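PDB 3CEA: Myo-inositol 2-dehydrogenase from Lactobacillus plantarum WCFS1, which probably catalyses the NAD-dependent oxidation of myo-inositol at its 2-hydroxyl, holding the dinucleotide on a Rossmann fold. Local coordinates for residues L9-G20 and N71-A79; P122-R133 and N308-V319. All coordinates share one frame; numbering follows the deposited sequence.

Both contacts involve the parallel sheet of the NAD-binding domain, one between two strands at its middle, the other at its edge strand. Interaction 1 pairs two inner strands, 9-14 and 74-77; it is mostly buried, and backbone hydrogen bonds and aliphatic side chains do the work. Interaction 2 joins the edge strand 126-127 to the end of helix 295-311 and the chain that follows it. Only partly buried, it relies on side-chain amides, a proline, a valine methyl against a guanidinium face and a bridging water. The two meet where Leu9 CD1 packs 3.8 Å from Val309 CB, and both reach NAD, interaction 1 far more closely engaged with it.

Interaction 1: L9-G20 and N71-A79; sequences LRAAIIGLGRLG and NIDAIFIVA. With NAD (nicotinamide-adenine-dinucleotide), chain E.
Ala12 and Ile14 of strand 9-14 pair in parallel with strand 74-77, and their amides and carbonyls alternate in bonding to it. Ile14 N reaches Phe76 O at 2.8 Å, and Val78 N closes the ladder on Ile14 O at 2.7 Å. Packing is dense here: Ile14 CD1 meets Ile75 CD1 at 3.7 Å, while on the other face the Phe76 ring, its CG beside the backbone N (chi1 -64°), receives Ala11 CB at its edge. Beyond the strands, the glycine-rich turn of a GxGxxG pattern brings Leu19 N to NAD O1N (3.0 Å), and a water accepts from Gly17 N and lies within hydrogen-bonding distance of Val78 O and NAD O1N. The opposite end is more open to solvent and polar. There Arg10 bends at chi3 (65°) to put NE on Asn71 O, 2.8 Å away and in the guanidinium plane; a water accepts from Asn71 N and, weakly, from Arg10 NH2. Asp73 OD2 takes Arg10 N on its anti side at 3.0 Å, in a nearly straight bond (176°), and Arg10 O accepts from both Asp73 N and Ala74 N. Strand 34-40 flanks strand 9-14; helix 295-311 covers the Phe76 face, and helix 84-93 packs on Ile14 and Ile77.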
loop_
_atom_site.group_PDB
_atom_site.type_symbol
_atom_site.label_atom_id
_atom_site.label_comp_id
_atom_site.label_asym_id
_atom_site.label_seq_id
_atom_site.Cartn_x
_atom_site.Cartn_y
_atom_site.Cartn_z
ATOM N N LEU A 9 -12.429 34.138 -26.203
ATOM C CA LEU A 9 -12.433 33.389 -27.454
ATOM C C LEU A 9 -13.799 32.752 -27.654
ATOM O O LEU A 9 -14.382 32.209 -26.715
ATOM C CB LEU A 9 -11.351 32.305 -27.457
ATOM C CG LEU A 9 -9.870 32.689 -27.418
ATOM C CD1 LEU A 9 -9.038 31.427 -27.322
ATOM C CD2 LEU A 9 -9.451 33.516 -28.631
ATOM N N ARG A 10 -14.310 32.836 -28.877
ATOM C CA ARG A 10 -15.579 32.212 -29.215
ATOM C C ARG A 10 -15.305 30.818 -29.765
ATOM O O ARG A 10 -14.607 30.666 -30.766
ATOM C CB ARG A 10 -16.361 33.078 -30.206
ATOM C CG ARG A 10 -16.807 34.416 -29.613
ATOM C CD ARG A 10 -17.607 35.258 -30.598
ATOM N NE ARG A 10 -18.886 34.641 -30.950
ATOM C CZ ARG A 10 -20.006 34.757 -30.241
ATOM N NH1 ARG A 10 -20.032 35.467 -29.118
ATOM N NH2 ARG A 10 -21.111 34.155 -30.661
ATOM N N ALA A 11 -15.840 29.805 -29.087
ATOM C CA ALA A 11 -15.529 28.413 -29.406
ATOM C C ALA A 11 -16.753 27.566 -29.740
ATOM O O ALA A 11 -17.878 27.879 -29.340
ATOM C CB ALA A 11 -14.737 27.772 -28.271
ATOM N N ALA A 12 -16.503 26.494 -30.491
ATOM C CA ALA A 12 -17.506 25.488 -30.808
ATOM C C ALA A 12 -16.947 24.100 -30.515
ATOM O O ALA A 12 -15.730 23.919 -30.410
ATOM C CB ALA A 12 -17.925 25.597 -32.264
ATOM N N ILE A 13 -17.840 23.124 -30.383
ATOM C CA ILE A 13 -17.441 21.741 -30.141
ATOM C C ILE A 13 -18.187 20.777 -31.066
ATOM O O ILE A 13 -19.402 20.885 -31.250
ATOM C CB ILE A 13 -17.609 21.345 -28.637
ATOM C CG1 ILE A 13 -16.990 19.967 -28.354
ATOM C CG2 ILE A 13 -19.080 21.426 -28.193
ATOM C CD1 ILE A 13 -16.704 19.693 -26.884
ATOM N N ILE A 14 -17.444 19.859 -31.673
ATOM C CA ILE A 14 -18.053 18.753 -32.400
ATOM C C ILE A 14 -17.943 17.505 -31.532
ATOM O O ILE A 14 -16.859 17.163 -31.064
ATOM C CB ILE A 14 -17.391 18.505 -33.778
ATOM C CG1 ILE A 14 -17.296 19.808 -34.582
ATOM C CG2 ILE A 14 -18.171 17.443 -34.558
ATOM C CD1 ILE A 14 -16.365 19.733 -35.782
ATOM N N GLY A 15 -19.075 16.843 -31.309
ATOM C CA GLY A 15 -19.119 15.621 -30.513
ATOM C C GLY A 15 -19.366 15.889 -29.042
ATOM O O GLY A 15 -18.679 16.709 -28.426
ATOM N N LEU A 16 -20.356 15.196 -28.484
ATOM C CA LEU A 16 -20.710 15.336 -27.071
ATOM C C LEU A 16 -20.868 13.972 -26.393
ATOM O O LEU A 16 -21.679 13.814 -25.479
ATOM C CB LEU A 16 -21.986 16.171 -26.913
ATOM C CG LEU A 16 -21.987 17.629 -27.399
ATOM C CD1 LEU A 16 -23.399 18.195 -27.377
ATOM C CD2 LEU A 16 -21.042 18.507 -26.583
ATOM N N GLY A 17 -20.079 12.999 -26.842
ATOM C CA GLY A 17 -20.146 11.636 -26.321
ATOM C C GLY A 17 -19.393 11.448 -25.018
ATOM O O GLY A 17 -19.413 12.319 -24.150
ATOM N N ARG A 18 -18.722 10.304 -24.895
ATOM C CA ARG A 18 -17.989 9.927 -23.679
ATOM C C ARG A 18 -16.999 10.996 -23.211
ATOM O O ARG A 18 -16.902 11.284 -22.012
ATOM C CB ARG A 18 -17.264 8.591 -23.886
ATOM C CG ARG A 18 -18.195 7.384 -23.925
ATOM C CD ARG A 18 -17.630 6.230 -24.749
ATOM N NE ARG A 18 -16.341 5.746 -24.253
ATOM C CZ ARG A 18 -15.247 5.599 -25.000
ATOM N NH1 ARG A 18 -15.269 5.883 -26.296
ATOM N NH2 ARG A 18 -14.126 5.148 -24.450
ATOM N N LEU A 19 -16.270 11.579 -24.159
ATOM C CA LEU A 19 -15.303 12.623 -23.842
ATOM C C LEU A 19 -15.851 14.017 -24.139
ATOM O O LEU A 19 -15.569 14.969 -23.406
ATOM C CB LEU A 19 -13.983 12.384 -24.580
ATOM C CG LEU A 19 -12.819 13.339 -24.292
ATOM C CD1 LEU A 19 -12.526 13.471 -22.797
ATOM C CD2 LEU A 19 -11.592 12.885 -25.032
ATOM N N GLY A 20 -16.641 14.121 -25.206
ATOM C CA GLY A 20 -17.239 15.383 -25.631
ATOM C C GLY A 20 -17.988 16.111 -24.534
ATOM O O GLY A 20 -17.806 17.316 -24.351
ATOM N N ASN A 71 -19.829 32.630 -35.635
ATOM C CA ASN A 71 -18.673 33.493 -35.431
ATOM C C ASN A 71 -17.798 32.916 -34.321
ATOM O O ASN A 71 -18.065 33.128 -33.135
ATOM C CB ASN A 71 -19.122 34.920 -35.092
ATOM C CG ASN A 71 -17.971 35.917 -35.086
ATOM O OD1 ASN A 71 -16.880 35.640 -35.590
ATOM N ND2 ASN A 71 -18.217 37.094 -34.520
ATOM N N ILE A 72 -16.765 32.173 -34.715
ATOM C CA ILE A 72 -15.891 31.479 -33.765
ATOM C C ILE A 72 -14.405 31.606 -34.095
ATOM O O ILE A 72 -14.018 31.668 -35.266
ATOM C CB ILE A 72 -16.260 29.974 -33.618
ATOM C CG1 ILE A 72 -16.592 29.359 -34.986
ATOM C CG2 ILE A 72 -17.408 29.800 -32.620
ATOM C CD1 ILE A 72 -16.708 27.847 -34.988
ATOM N N ASP A 73 -13.586 31.641 -33.046
ATOM C CA ASP A 73 -12.130 31.718 -33.169
ATOM C C ASP A 73 -11.500 30.328 -33.145
ATOM O O ASP A 73 -10.449 30.104 -33.747
ATOM C CB ASP A 73 -11.539 32.554 -32.027
ATOM C CG ASP A 73 -12.128 33.953 -31.951
ATOM O OD1 ASP A 73 -11.978 34.725 -32.925
ATOM O OD2 ASP A 73 -12.732 34.285 -30.907
ATOM N N ALA A 74 -12.147 29.404 -32.437
ATOM C CA ALA A 74 -11.596 28.074 -32.205
ATOM C C ALA A 74 -12.659 26.978 -32.221
ATOM O O ALA A 74 -13.840 27.232 -31.964
ATOM C CB ALA A 74 -10.825 28.046 -30.888
ATOM N N ILE A 75 -12.223 25.758 -32.521
ATOM C CA ILE A 75 -13.108 24.599 -32.546
ATOM C C ILE A 75 -12.475 23.409 -31.818
ATOM O O ILE A 75 -11.252 23.233 -31.833
ATOM C CB ILE A 75 -13.526 24.232 -34.001
ATOM C CG1 ILE A 75 -14.717 23.266 -34.000
ATOM C CG2 ILE A 75 -12.335 23.690 -34.804
ATOM C CD1 ILE A 75 -15.532 23.284 -35.282
ATOM N N PHE A 76 -13.321 22.617 -31.162
ATOM C CA PHE A 76 -12.896 21.399 -30.480
ATOM C C PHE A 76 -13.521 20.181 -31.151
ATOM O O PHE A 76 -14.742 20.014 -31.143
ATOM C CB PHE A 76 -13.265 21.459 -28.992
ATOM C CG PHE A 76 -12.555 22.545 -28.235
ATOM C CD1 PHE A 76 -13.066 23.840 -28.203
ATOM C CD2 PHE A 76 -11.368 22.277 -27.560
ATOM C CE1 PHE A 76 -12.409 24.850 -27.510
ATOM C CE2 PHE A 76 -10.700 23.280 -26.862
ATOM C CZ PHE A 76 -11.224 24.571 -26.837
ATOM N N ILE A 77 -12.679 19.345 -31.749
ATOM C CA ILE A 77 -13.150 18.151 -32.447
ATOM C C ILE A 77 -13.046 16.912 -31.549
ATOM O O ILE A 77 -11.966 16.348 -31.352
ATOM C CB ILE A 77 -12.422 17.942 -33.807
ATOM C CG1 ILE A 77 -12.620 19.162 -34.712
ATOM C CG2 ILE A 77 -12.921 16.676 -34.505
ATOM C CD1 ILE A 77 -11.597 19.292 -35.831
ATOM N N VAL A 78 -14.190 16.523 -30.989
ATOM C CA VAL A 78 -14.310 15.315 -30.177
ATOM C C VAL A 78 -15.309 14.359 -30.850
ATOM O O VAL A 78 -16.100 13.681 -30.184
ATOM C CB VAL A 78 -14.747 15.632 -28.720
ATOM C CG1 VAL A 78 -14.291 14.523 -27.776
ATOM C CG2 VAL A 78 -14.183 16.973 -28.258
ATOM N N ALA A 79 -15.272 14.337 -32.180
ATOM C CA ALA A 79 -16.022 13.376 -32.981
ATOM C C ALA A 79 -15.142 12.140 -33.190
ATOM O O ALA A 79 -13.953 12.187 -32.880
ATOM C CB ALA A 79 -16.413 14.000 -34.314
HETATM P PA NAD E . -18.478 8.823 -28.692
HETATM O O1A NAD E . -18.858 8.571 -27.283
HETATM O O2A NAD E . -19.005 7.780 -29.599
HETATM O O5B NAD E . -18.982 10.291 -29.119
HETATM C C5B NAD E . -18.946 10.707 -30.469
HETATM C C4B NAD E . -19.789 11.969 -30.643
HETATM O O4B NAD E . -19.533 12.570 -31.901
HETATM C C3B NAD E . -21.279 11.676 -30.585
HETATM O O3B NAD E . -21.868 12.625 -29.731
HETATM C C2B NAD E . -21.771 11.864 -32.007
HETATM O O2B NAD E . -23.065 12.423 -32.062
HETATM C C1B NAD E . -20.738 12.803 -32.608
HETATM N N9A NAD E . -20.551 12.557 -34.051
HETATM C C8A NAD E . -20.270 11.357 -34.657
HETATM N N7A NAD E . -20.169 11.555 -35.991
HETATM C C5A NAD E . -20.387 12.865 -36.246
HETATM C C6A NAD E . -20.405 13.595 -37.429
HETATM N N6A NAD E . -19.937 13.045 -38.544
HETATM N N1A NAD E . -20.660 14.954 -37.383
HETATM C C2A NAD E . -20.897 15.582 -36.170
HETATM N N3A NAD E . -20.879 14.848 -34.997
HETATM C C4A NAD E . -20.628 13.510 -35.034
HETATM O O3 NAD E . -16.875 8.906 -28.834
HETATM P PN NAD E . -15.942 9.463 -27.643
HETATM O O1N NAD E . -16.588 10.647 -27.027
HETATM O O2N NAD E . -15.551 8.302 -26.819
HETATM O O5D NAD E . -14.601 9.944 -28.388
HETATM C C5D NAD E . -14.599 10.768 -29.530
HETATM C C4D NAD E . -13.146 11.007 -29.929
HETATM O O4D NAD E . -12.362 11.270 -28.779
HETATM C C3D NAD E . -12.543 9.798 -30.629
HETATM O O3D NAD E . -11.913 10.222 -31.815
HETATM C C2D NAD E . -11.527 9.250 -29.645
HETATM O O2D NAD E . -10.363 8.792 -30.287
HETATM C C1D NAD E . -11.225 10.428 -28.729
HETATM N N1N NAD E . -10.945 9.990 -27.346
HETATM C C2N NAD E . -9.803 10.437 -26.730
HETATM C C3N NAD E . -9.502 10.041 -25.422
HETATM C C7N NAD E . -8.353 10.656 -24.675
HETATM O O7N NAD E . -7.817 9.953 -23.578
HETATM N N7N NAD E . -7.864 11.840 -25.056
HETATM C C4N NAD E . -10.372 9.187 -24.748
HETATM C C5N NAD E . -11.529 8.737 -25.381
HETATM C C6N NAD E . -11.805 9.148 -26.685
HETATM O O HOH W 1 -21.992 32.617 -33.468
HETATM O O HOH W 2 -17.486 13.009 -28.052
#

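Interaction 2: P122-R133 and N308-V319; sequences PNQIFQSGFMRR and NVIVGKQPEVTV. With NAD (nicotinamide-adenine-dinucleotide), chain E.
Gln314 NE2 is shared between two carbonyls of the 122-133 segment: Gln124 O at 3.0 Å, which it meets from above the carbonyl plane, and Pro122 O, a weak bond. The other end of the same amide, OE1, takes Phe126 N on a lone pair at 3.3 Å, fixing the rotation of the group against the edge strand. A bend at chi2 (-71°) folds the glutamine back to this place, alongside Ile125, whose CD1 also touches Lys313 O. Pro315 then lays its ring against the aliphatic part of Gln127, with CG 3.7 Å from Gln127 CG. Reaching past it, Gln127 OE1 accepts Asn308 ND2 at 3.1 Å, the two amide planes turned 66° apart. Further along, a water joins Ser128 N to Val317 O. The two methyls of Val317 divide their work: CG1 meets the edge of the Phe130 ring at 3.9 Å, and CG2 lies over one face of the Arg133 guanidinium. The guanidinium is held chiefly by a salt bridge from NH2 to Asp192; Glu316 OE1, at its edge, adds a long one to NH1. Past Ser128, Gly129 and selenomethionine Met131 approach the carboxamide of NAD, as the last strand of this Rossmann fold leads out into the cofactor pocket.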
loop_
_atom_site.group_PDB
_atom_site.type_symbol
_atom_site.label_atom_id
_atom_site.label_comp_id
_atom_site.label_asym_id
_atom_site.label_seq_id
_atom_site.Cartn_x
_atom_site.Cartn_y
_atom_site.Cartn_z
ATOM N N PRO A 122 0.339 28.611 -40.518
ATOM C CA PRO A 122 1.215 28.719 -39.346
ATOM C C PRO A 122 0.709 29.723 -38.306
ATOM O O PRO A 122 1.122 29.666 -37.144
ATOM C CB PRO A 122 2.544 29.187 -39.949
ATOM C CG PRO A 122 2.154 29.947 -41.160
ATOM C CD PRO A 122 0.909 29.295 -41.696
ATOM N N ASN A 123 -0.174 30.625 -38.736
ATOM C CA ASN A 123 -0.784 31.617 -37.853
ATOM C C ASN A 123 -1.937 31.036 -37.035
ATOM O O ASN A 123 -2.426 31.669 -36.095
ATOM C CB ASN A 123 -1.264 32.827 -38.663
ATOM C CG ASN A 123 -0.137 33.512 -39.430
ATOM O OD1 ASN A 123 1.012 33.064 -39.414
ATOM N ND2 ASN A 123 -0.468 34.606 -40.107
ATOM N N GLN A 124 -2.366 29.828 -37.400
ATOM C CA GLN A 124 -3.448 29.134 -36.705
ATOM C C GLN A 124 -2.894 28.014 -35.839
ATOM O O GLN A 124 -2.097 27.191 -36.300
ATOM C CB GLN A 124 -4.463 28.573 -37.703
ATOM C CG GLN A 124 -5.370 29.626 -38.326
ATOM C CD GLN A 124 -5.999 29.163 -39.626
ATOM O OE1 GLN A 124 -5.800 29.777 -40.672
ATOM N NE2 GLN A 124 -6.758 28.074 -39.569
ATOM N N ILE A 125 -3.326 27.990 -34.583
ATOM C CA ILE A 125 -2.874 26.982 -33.632
ATOM C C ILE A 125 -3.576 25.652 -33.899
ATOM O O ILE A 125 -4.797 25.608 -34.071
ATOM C CB ILE A 125 -3.122 27.430 -32.158
ATOM C CG1 ILE A 125 -2.592 28.854 -31.906
ATOM C CG2 ILE A 125 -2.542 26.419 -31.161
ATOM C CD1 ILE A 125 -1.096 29.059 -32.156
ATOM N N PHE A 126 -2.788 24.580 -33.964
ATOM C CA PHE A 126 -3.325 23.224 -33.922
ATOM C C PHE A 126 -2.774 22.480 -32.712
ATOM O O PHE A 126 -1.578 22.542 -32.428
ATOM C CB PHE A 126 -3.026 22.441 -35.205
ATOM C CG PHE A 126 -3.478 21.004 -35.148
ATOM C CD1 PHE A 126 -4.784 20.657 -35.478
ATOM C CD2 PHE A 126 -2.605 20.001 -34.735
ATOM C CE1 PHE A 126 -5.210 19.330 -35.410
ATOM C CE2 PHE A 126 -3.024 18.673 -34.662
ATOM C CZ PHE A 126 -4.329 18.340 -35.002
ATOM N N GLN A 127 -3.652 21.762 -32.016
ATOM C CA GLN A 127 -3.265 21.028 -30.819
ATOM C C GLN A 127 -3.941 19.661 -30.741
ATOM O O GLN A 127 -5.157 19.552 -30.920
ATOM C CB GLN A 127 -3.585 21.858 -29.575
ATOM C CG GLN A 127 -2.949 21.354 -28.293
ATOM C CD GLN A 127 -2.912 22.410 -27.210
ATOM O OE1 GLN A 127 -2.508 23.551 -27.447
ATOM N NE2 GLN A 127 -3.331 22.034 -26.005
ATOM N N SER A 128 -3.130 18.634 -30.479
ATOM C CA SER A 128 -3.616 17.265 -30.307
ATOM C C SER A 128 -4.108 17.039 -28.873
ATOM O O SER A 128 -4.088 17.960 -28.049
ATOM C CB SER A 128 -2.525 16.253 -30.677
ATOM O OG SER A 128 -1.464 16.266 -29.736
ATOM N N GLY A 129 -4.546 15.816 -28.570
ATOM C CA GLY A 129 -5.095 15.508 -27.252
ATOM C C GLY A 129 -4.364 14.486 -26.397
ATOM O O GLY A 129 -5.000 13.631 -25.777
ATOM N N PHE A 130 -3.036 14.564 -26.347
ATOM C CA PHE A 130 -2.271 13.707 -25.437
ATOM C C PHE A 130 -2.242 14.322 -24.040
ATOM O O PHE A 130 -1.260 14.967 -23.647
ATOM C CB PHE A 130 -0.852 13.441 -25.955
ATOM C CG PHE A 130 -0.798 12.544 -27.164
ATOM C CD1 PHE A 130 -1.368 11.272 -27.137
ATOM C CD2 PHE A 130 -0.152 12.963 -28.326
ATOM C CE1 PHE A 130 -1.312 10.437 -28.256
ATOM C CE2 PHE A 130 -0.087 12.134 -29.448
ATOM C CZ PHE A 130 -0.669 10.870 -29.413
HETATM N N MSE A 131 -3.329 14.114 -23.300
HETATM C CA MSE A 131 -3.550 14.778 -22.015
HETATM C C MSE A 131 -2.629 14.294 -20.892
HETATM O O MSE A 131 -2.352 15.048 -19.955
HETATM C CB MSE A 131 -5.024 14.676 -21.586
HETATM C CG MSE A 131 -5.441 13.339 -20.973
HETATM SE SE MSE A 131 -5.392 11.866 -22.243
HETATM C CE MSE A 131 -5.868 10.447 -21.045
ATOM N N ARG A 132 -2.155 13.050 -20.990
ATOM C CA ARG A 132 -1.337 12.448 -19.927
ATOM C C ARG A 132 -0.060 13.234 -19.643
ATOM O O ARG A 132 0.468 13.178 -18.532
ATOM C CB ARG A 132 -1.007 10.984 -20.231
ATOM C CG ARG A 132 -2.229 10.080 -20.274
ATOM C CD ARG A 132 -1.839 8.620 -20.283
ATOM N NE ARG A 132 -2.971 7.763 -20.635
ATOM C CZ ARG A 132 -2.876 6.464 -20.898
ATOM N NH1 ARG A 132 -1.698 5.855 -20.853
ATOM N NH2 ARG A 132 -3.961 5.773 -21.218
ATOM N N ARG A 133 0.415 13.972 -20.644
ATOM C CA ARG A 133 1.584 14.842 -20.493
ATOM C C ARG A 133 1.322 16.002 -19.528
ATOM O O ARG A 133 2.257 16.576 -18.963
ATOM C CB ARG A 133 2.031 15.390 -21.851
ATOM C CG ARG A 133 2.662 14.362 -22.777
ATOM C CD ARG A 133 3.723 15.021 -23.646
ATOM N NE ARG A 133 4.129 14.189 -24.778
ATOM C CZ ARG A 133 5.138 14.477 -25.596
ATOM N NH1 ARG A 133 5.862 15.577 -25.414
ATOM N NH2 ARG A 133 5.430 13.663 -26.603
ATOM N N ASN A 308 -2.720 29.252 -25.575
ATOM C CA ASN A 308 -1.909 29.187 -26.791
ATOM C C ASN A 308 -2.484 30.013 -27.936
ATOM O O ASN A 308 -1.740 30.701 -28.636
ATOM C CB ASN A 308 -1.696 27.733 -27.230
ATOM C CG ASN A 308 -0.632 27.018 -26.409
ATOM O OD1 ASN A 308 0.051 27.626 -25.584
ATOM N ND2 ASN A 308 -0.493 25.715 -26.632
ATOM N N VAL A 309 -3.803 29.945 -28.118
ATOM C CA VAL A 309 -4.491 30.750 -29.134
ATOM C C VAL A 309 -4.358 32.248 -28.826
ATOM O O VAL A 309 -4.066 33.046 -29.720
ATOM C CB VAL A 309 -5.990 30.354 -29.283
ATOM C CG1 VAL A 309 -6.685 31.236 -30.319
ATOM C CG2 VAL A 309 -6.131 28.887 -29.672
ATOM N N ILE A 310 -4.557 32.608 -27.557
ATOM C CA ILE A 310 -4.459 33.995 -27.086
ATOM C C ILE A 310 -3.047 34.563 -27.270
ATOM O O ILE A 310 -2.878 35.621 -27.880
ATOM C CB ILE A 310 -4.918 34.126 -25.601
ATOM C CG1 ILE A 310 -6.431 33.897 -25.484
ATOM C CG2 ILE A 310 -4.536 35.489 -25.019
ATOM C CD1 ILE A 310 -6.927 33.614 -24.073
ATOM N N VAL A 311 -2.048 33.849 -26.755
ATOM C CA VAL A 311 -0.650 34.289 -26.801
ATOM C C VAL A 311 -0.034 34.111 -28.196
ATOM O O VAL A 311 0.938 34.786 -28.542
ATOM C CB VAL A 311 0.206 33.567 -25.713
ATOM C CG1 VAL A 311 1.677 33.974 -25.792
ATOM C CG2 VAL A 311 -0.342 33.864 -24.315
ATOM N N GLY A 312 -0.610 33.218 -28.997
ATOM C CA GLY A 312 -0.112 32.957 -30.350
ATOM C C GLY A 312 1.112 32.062 -30.333
ATOM O O GLY A 312 2.171 32.429 -30.850
ATOM N N LYS A 313 0.959 30.882 -29.736
ATOM C CA LYS A 313 2.057 29.943 -29.557
ATOM C C LYS A 313 1.587 28.514 -29.820
ATOM O O LYS A 313 0.556 28.085 -29.303
ATOM C CB LYS A 313 2.628 30.074 -28.141
ATOM C CG LYS A 313 3.887 29.259 -27.870
ATOM C CD LYS A 313 4.698 29.883 -26.742
ATOM C CE LYS A 313 5.784 28.945 -26.235
ATOM N NZ LYS A 313 5.252 27.986 -25.232
ATOM N N GLN A 314 2.345 27.790 -30.640
ATOM C CA GLN A 314 2.048 26.390 -30.931
ATOM C C GLN A 314 2.445 25.523 -29.736
ATOM O O GLN A 314 3.452 25.810 -29.078
ATOM C CB GLN A 314 2.773 25.926 -32.199
ATOM C CG GLN A 314 2.389 26.682 -33.476
ATOM C CD GLN A 314 0.984 26.370 -33.983
ATOM O OE1 GLN A 314 0.399 25.328 -33.669
ATOM N NE2 GLN A 314 0.441 27.277 -34.787
ATOM N N PRO A 315 1.652 24.468 -29.448
ATOM C CA PRO A 315 1.917 23.571 -28.319
ATOM C C PRO A 315 3.207 22.780 -28.507
ATOM O O PRO A 315 3.699 22.669 -29.633
ATOM C CB PRO A 315 0.716 22.618 -28.343
ATOM C CG PRO A 315 0.241 22.647 -29.749
ATOM C CD PRO A 315 0.445 24.060 -30.193
ATOM N N GLU A 316 3.740 22.239 -27.412
ATOM C CA GLU A 316 4.958 21.433 -27.466
ATOM C C GLU A 316 4.759 20.188 -28.332
ATOM O O GLU A 316 5.577 19.901 -29.210
ATOM C CB GLU A 316 5.421 21.038 -26.061
ATOM C CG GLU A 316 6.761 20.299 -26.043
ATOM C CD GLU A 316 7.163 19.820 -24.661
ATOM O OE1 GLU A 316 6.457 18.958 -24.083
ATOM O OE2 GLU A 316 8.200 20.300 -24.158
ATOM N N VAL A 317 3.671 19.464 -28.080
ATOM C CA VAL A 317 3.336 18.268 -28.848
ATOM C C VAL A 317 2.909 18.662 -30.261
ATOM O O VAL A 317 1.833 19.236 -30.466
ATOM C CB VAL A 317 2.241 17.425 -28.150
ATOM C CG1 VAL A 317 1.882 16.195 -28.985
ATOM C CG2 VAL A 317 2.699 17.011 -26.762
ATOM N N THR A 318 3.779 18.355 -31.222
ATOM C CA THR A 318 3.581 18.720 -32.623
ATOM C C THR A 318 2.702 17.704 -33.358
ATOM O O THR A 318 2.300 16.687 -32.788
ATOM C CB THR A 318 4.934 18.850 -33.368
ATOM O OG1 THR A 318 5.564 17.565 -33.457
ATOM C CG2 THR A 318 5.871 19.826 -32.654
ATOM N N VAL A 319 2.408 17.999 -34.624
ATOM C CA VAL A 319 1.682 17.085 -35.507
ATOM C C VAL A 319 2.528 15.833 -35.740
ATOM O O VAL A 319 2.007 14.713 -35.765
ATOM C CB VAL A 319 1.345 17.758 -36.865
ATOM C CG1 VAL A 319 0.428 16.869 -37.708
ATOM C CG2 VAL A 319 0.700 19.120 -36.642
HETATM P PA NAD E . -18.478 8.823 -28.692
HETATM O O1A NAD E . -18.858 8.571 -27.283
HETATM O O2A NAD E . -19.005 7.780 -29.599
HETATM O O5B NAD E . -18.982 10.291 -29.119
HETATM C C5B NAD E . -18.946 10.707 -30.469
HETATM C C4B NAD E . -19.789 11.969 -30.643
HETATM O O4B NAD E . -19.533 12.570 -31.901
HETATM C C3B NAD E . -21.279 11.676 -30.585
HETATM O O3B NAD E . -21.868 12.625 -29.731
HETATM C C2B NAD E . -21.771 11.864 -32.007
HETATM O O2B NAD E . -23.065 12.423 -32.062
HETATM C C1B NAD E . -20.738 12.803 -32.608
HETATM N N9A NAD E . -20.551 12.557 -34.051
HETATM C C8A NAD E . -20.270 11.357 -34.657
HETATM N N7A NAD E . -20.169 11.555 -35.991
HETATM C C5A NAD E . -20.387 12.865 -36.246
HETATM C C6A NAD E . -20.405 13.595 -37.429
HETATM N N6A NAD E . -19.937 13.045 -38.544
HETATM N N1A NAD E . -20.660 14.954 -37.383
HETATM C C2A NAD E . -20.897 15.582 -36.170
HETATM N N3A NAD E . -20.879 14.848 -34.997
HETATM C C4A NAD E . -20.628 13.510 -35.034
HETATM O O3 NAD E . -16.875 8.906 -28.834
HETATM P PN NAD E . -15.942 9.463 -27.643
HETATM O O1N NAD E . -16.588 10.647 -27.027
HETATM O O2N NAD E . -15.551 8.302 -26.819
HETATM O O5D NAD E . -14.601 9.944 -28.388
HETATM C C5D NAD E . -14.599 10.768 -29.530
HETATM C C4D NAD E . -13.146 11.007 -29.929
HETATM O O4D NAD E . -12.362 11.270 -28.779
HETATM C C3D NAD E . -12.543 9.798 -30.629
HETATM O O3D NAD E . -11.913 10.222 -31.815
HETATM C C2D NAD E . -11.527 9.250 -29.645
HETATM O O2D NAD E . -10.363 8.792 -30.287
HETATM C C1D NAD E . -11.225 10.428 -28.729
HETATM N N1N NAD E . -10.945 9.990 -27.346
HETATM C C2N NAD E . -9.803 10.437 -26.730
HETATM C C3N NAD E . -9.502 10.041 -25.422
HETATM C C7N NAD E . -8.353 10.656 -24.675
HETATM O O7N NAD E . -7.817 9.953 -23.578
HETATM N N7N NAD E . -7.864 11.840 -25.056
HETATM C C4N NAD E . -10.372 9.187 -24.748
HETATM C C5N NAD E . -11.529 8.737 -25.381
HETATM C C6N NAD E . -11.805 9.148 -26.685
HETATM O O HOH W 3 -0.738 19.070 -28.798
#